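Local coordinates for protein alcohol dehydrogenase (Escherichia coli, PDB 5VM2) that probably oxidises alcohol groups with NAD or NADP as hydride acceptor, as a zinc-containing member of the alcohol dehydrogenase family whose own substrate is unknown, at residues I7-K15 with V43-F51. Numbering follows the deposited sequence.
Sequences ILQVPGTMK and VHGFESGPF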
# COMPACT_ATOMS: atom_id res chain seq x y z
N ILE A 7 16.10 -11.31 7.39
CA ILE A 7 16.44 -11.76 6.04
C ILE A 7 15.58 -12.97 5.71
O ILE A 7 15.31 -13.81 6.58
CB ILE A 7 17.94 -12.09 5.93
CG1 ILE A 7 18.75 -10.82 5.69
CG2 ILE A 7 18.22 -13.10 4.83
CD1 ILE A 7 18.50 -9.77 6.71
N LEU A 8 15.14 -13.06 4.46
CA LEU A 8 14.52 -14.27 3.93
C LEU A 8 15.64 -15.25 3.59
O LEU A 8 16.19 -15.24 2.48
CB LEU A 8 13.65 -13.96 2.73
CG LEU A 8 12.92 -15.16 2.12
CD1 LEU A 8 11.73 -15.57 2.98
CD2 LEU A 8 12.48 -14.86 0.69
N GLN A 9 15.99 -16.10 4.56
CA GLN A 9 17.06 -17.07 4.36
C GLN A 9 16.72 -18.05 3.25
O GLN A 9 17.59 -18.45 2.46
CB GLN A 9 17.32 -17.80 5.68
CG GLN A 9 18.32 -18.93 5.61
CD GLN A 9 18.60 -19.51 6.98
OE1 GLN A 9 17.96 -20.48 7.40
NE2 GLN A 9 19.55 -18.91 7.69
N VAL A 10 15.46 -18.45 3.17
CA VAL A 10 14.93 -19.24 2.07
C VAL A 10 13.42 -19.01 2.13
O VAL A 10 12.91 -18.69 3.22
CB VAL A 10 15.31 -20.73 2.20
CG1 VAL A 10 14.32 -21.48 3.08
CG2 VAL A 10 15.45 -21.39 0.83
N PRO A 11 12.70 -19.14 1.02
CA PRO A 11 11.25 -18.90 1.05
C PRO A 11 10.57 -19.64 2.19
O PRO A 11 10.72 -20.86 2.35
CB PRO A 11 10.79 -19.41 -0.32
CG PRO A 11 11.95 -19.10 -1.21
CD PRO A 11 13.20 -19.29 -0.36
N GLY A 12 9.84 -18.89 3.01
CA GLY A 12 9.16 -19.42 4.17
C GLY A 12 9.95 -19.36 5.46
O GLY A 12 9.40 -19.72 6.51
N THR A 13 11.20 -18.89 5.43
CA THR A 13 12.07 -18.93 6.60
C THR A 13 12.80 -17.59 6.75
O THR A 13 13.69 -17.27 5.95
CB THR A 13 13.07 -20.07 6.49
OG1 THR A 13 12.36 -21.31 6.31
CG2 THR A 13 13.93 -20.16 7.75
N MET A 14 12.43 -16.83 7.77
CA MET A 14 13.10 -15.61 8.17
C MET A 14 14.04 -15.88 9.34
O MET A 14 13.76 -16.73 10.19
CB MET A 14 12.09 -14.54 8.60
CG MET A 14 10.96 -14.30 7.61
SD MET A 14 11.55 -13.44 6.15
CE MET A 14 12.09 -11.89 6.87
N LYS A 15 15.16 -15.15 9.38
CA LYS A 15 15.87 -14.94 10.64
C LYS A 15 16.54 -13.58 10.63
O LYS A 15 16.65 -12.91 9.60
CB LYS A 15 16.91 -16.03 10.94
CG LYS A 15 16.52 -17.41 10.49
CD LYS A 15 16.87 -18.44 11.53
CE LYS A 15 16.73 -19.84 10.98
NZ LYS A 15 17.95 -20.22 10.23
N VAL A 43 4.34 -10.44 2.09
CA VAL A 43 3.92 -11.82 2.34
C VAL A 43 4.24 -12.70 1.14
O VAL A 43 4.70 -13.84 1.29
CB VAL A 43 2.42 -11.86 2.69
CG1 VAL A 43 1.99 -13.29 3.01
CG2 VAL A 43 2.13 -10.94 3.86
N HIS A 44 4.00 -12.19 -0.07
CA HIS A 44 4.35 -12.94 -1.27
C HIS A 44 5.86 -13.11 -1.38
O HIS A 44 6.34 -14.16 -1.81
CB HIS A 44 3.80 -12.23 -2.51
CG HIS A 44 4.24 -12.86 -3.79
ND1 HIS A 44 3.87 -14.13 -4.17
CD2 HIS A 44 5.02 -12.39 -4.79
CE1 HIS A 44 4.40 -14.42 -5.34
NE2 HIS A 44 5.10 -13.37 -5.74
N GLY A 45 6.63 -12.09 -0.99
CA GLY A 45 8.07 -12.24 -0.95
C GLY A 45 8.51 -13.31 0.04
O GLY A 45 9.40 -14.10 -0.25
N PHE A 46 7.87 -13.34 1.21
CA PHE A 46 8.18 -14.37 2.20
C PHE A 46 7.85 -15.76 1.68
O PHE A 46 8.58 -16.72 1.95
CB PHE A 46 7.41 -14.06 3.49
CG PHE A 46 7.32 -15.22 4.45
CD1 PHE A 46 8.37 -15.52 5.30
CD2 PHE A 46 6.16 -15.98 4.53
CE1 PHE A 46 8.28 -16.57 6.19
CE2 PHE A 46 6.06 -17.03 5.41
CZ PHE A 46 7.12 -17.33 6.25
N GLU A 47 6.76 -15.89 0.92
CA GLU A 47 6.33 -17.20 0.44
C GLU A 47 7.13 -17.68 -0.76
O GLU A 47 7.36 -18.89 -0.90
CB GLU A 47 4.84 -17.17 0.08
CG GLU A 47 3.90 -17.01 1.25
CD GLU A 47 2.46 -17.29 0.87
OE1 GLU A 47 2.01 -18.44 1.05
OE2 GLU A 47 1.78 -16.36 0.39
N SER A 48 7.54 -16.77 -1.65
CA SER A 48 8.10 -17.16 -2.93
C SER A 48 9.50 -16.62 -3.19
O SER A 48 10.15 -17.07 -4.15
CB SER A 48 7.19 -16.70 -4.08
OG SER A 48 5.87 -17.18 -3.91
N GLY A 49 9.99 -15.69 -2.39
CA GLY A 49 11.17 -14.93 -2.76
C GLY A 49 10.82 -13.94 -3.84
O GLY A 49 9.75 -14.01 -4.46
N PRO A 50 11.71 -12.98 -4.11
CA PRO A 50 11.42 -11.98 -5.13
C PRO A 50 11.37 -12.61 -6.52
O PRO A 50 12.07 -13.59 -6.80
CB PRO A 50 12.57 -10.99 -5.00
CG PRO A 50 13.69 -11.80 -4.45
CD PRO A 50 13.06 -12.82 -3.54
N PHE A 51 10.53 -12.03 -7.38
CA PHE A 51 10.38 -12.80 -8.61
C PHE A 51 11.61 -12.69 -9.51
O PHE A 51 11.97 -13.67 -10.18
CB PHE A 51 9.14 -12.34 -9.37
CG PHE A 51 8.00 -13.32 -9.30
CD1 PHE A 51 7.87 -14.31 -10.25
CD2 PHE A 51 7.05 -13.23 -8.29
CE1 PHE A 51 6.82 -15.21 -10.19
CE2 PHE A 51 6.00 -14.13 -8.23
CZ PHE A 51 5.89 -15.12 -9.18
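The type II turn V10-T13 of a beta hairpin meets the last turn of helix 41-48, where G12 N donates a 2.7 Å hydrogen bond to F46 O, lying almost along that C=O (168°) although the N-H itself is bent to 140°. The F46 ring lies against the G12 peptide and M14. With CG anti to its backbone N (chi1 163°), the ring is brought to the G12 end of the turn, where F46 CZ comes 3.3 Å from G12 O, and G12 CA sits over one face, 3.9 Å from the ring centroid, as a CH-pi contact displaced toward the rim. M14 comes at the ring edge instead: its CG lies 3.7 Å from F46 CD1, and the first two torsions bring SD alongside in an edge-on Met-aromatic contact. L8 straddles the helix end with its two methyls, CD1 against F46 O and CD2 3.3 Å from G45 O. P11 CB lies 3.5 Å from E47 O, and its CG near S48 O. G49, the first residue past the helix, packs against L8 CD2. Helix 324-333 packs on F46 through F328, whose ring meets that of F46, while Q325 OE1 accepts from M14 N and Q325 NE2 donates to G12 O. The G12 N-H thus satisfies a carbonyl near the C-terminal end of the helix, joining hairpin 3-10/13-19 to helix 41-48, and aliphatic carbons probably shield the neighbouring carbonyls.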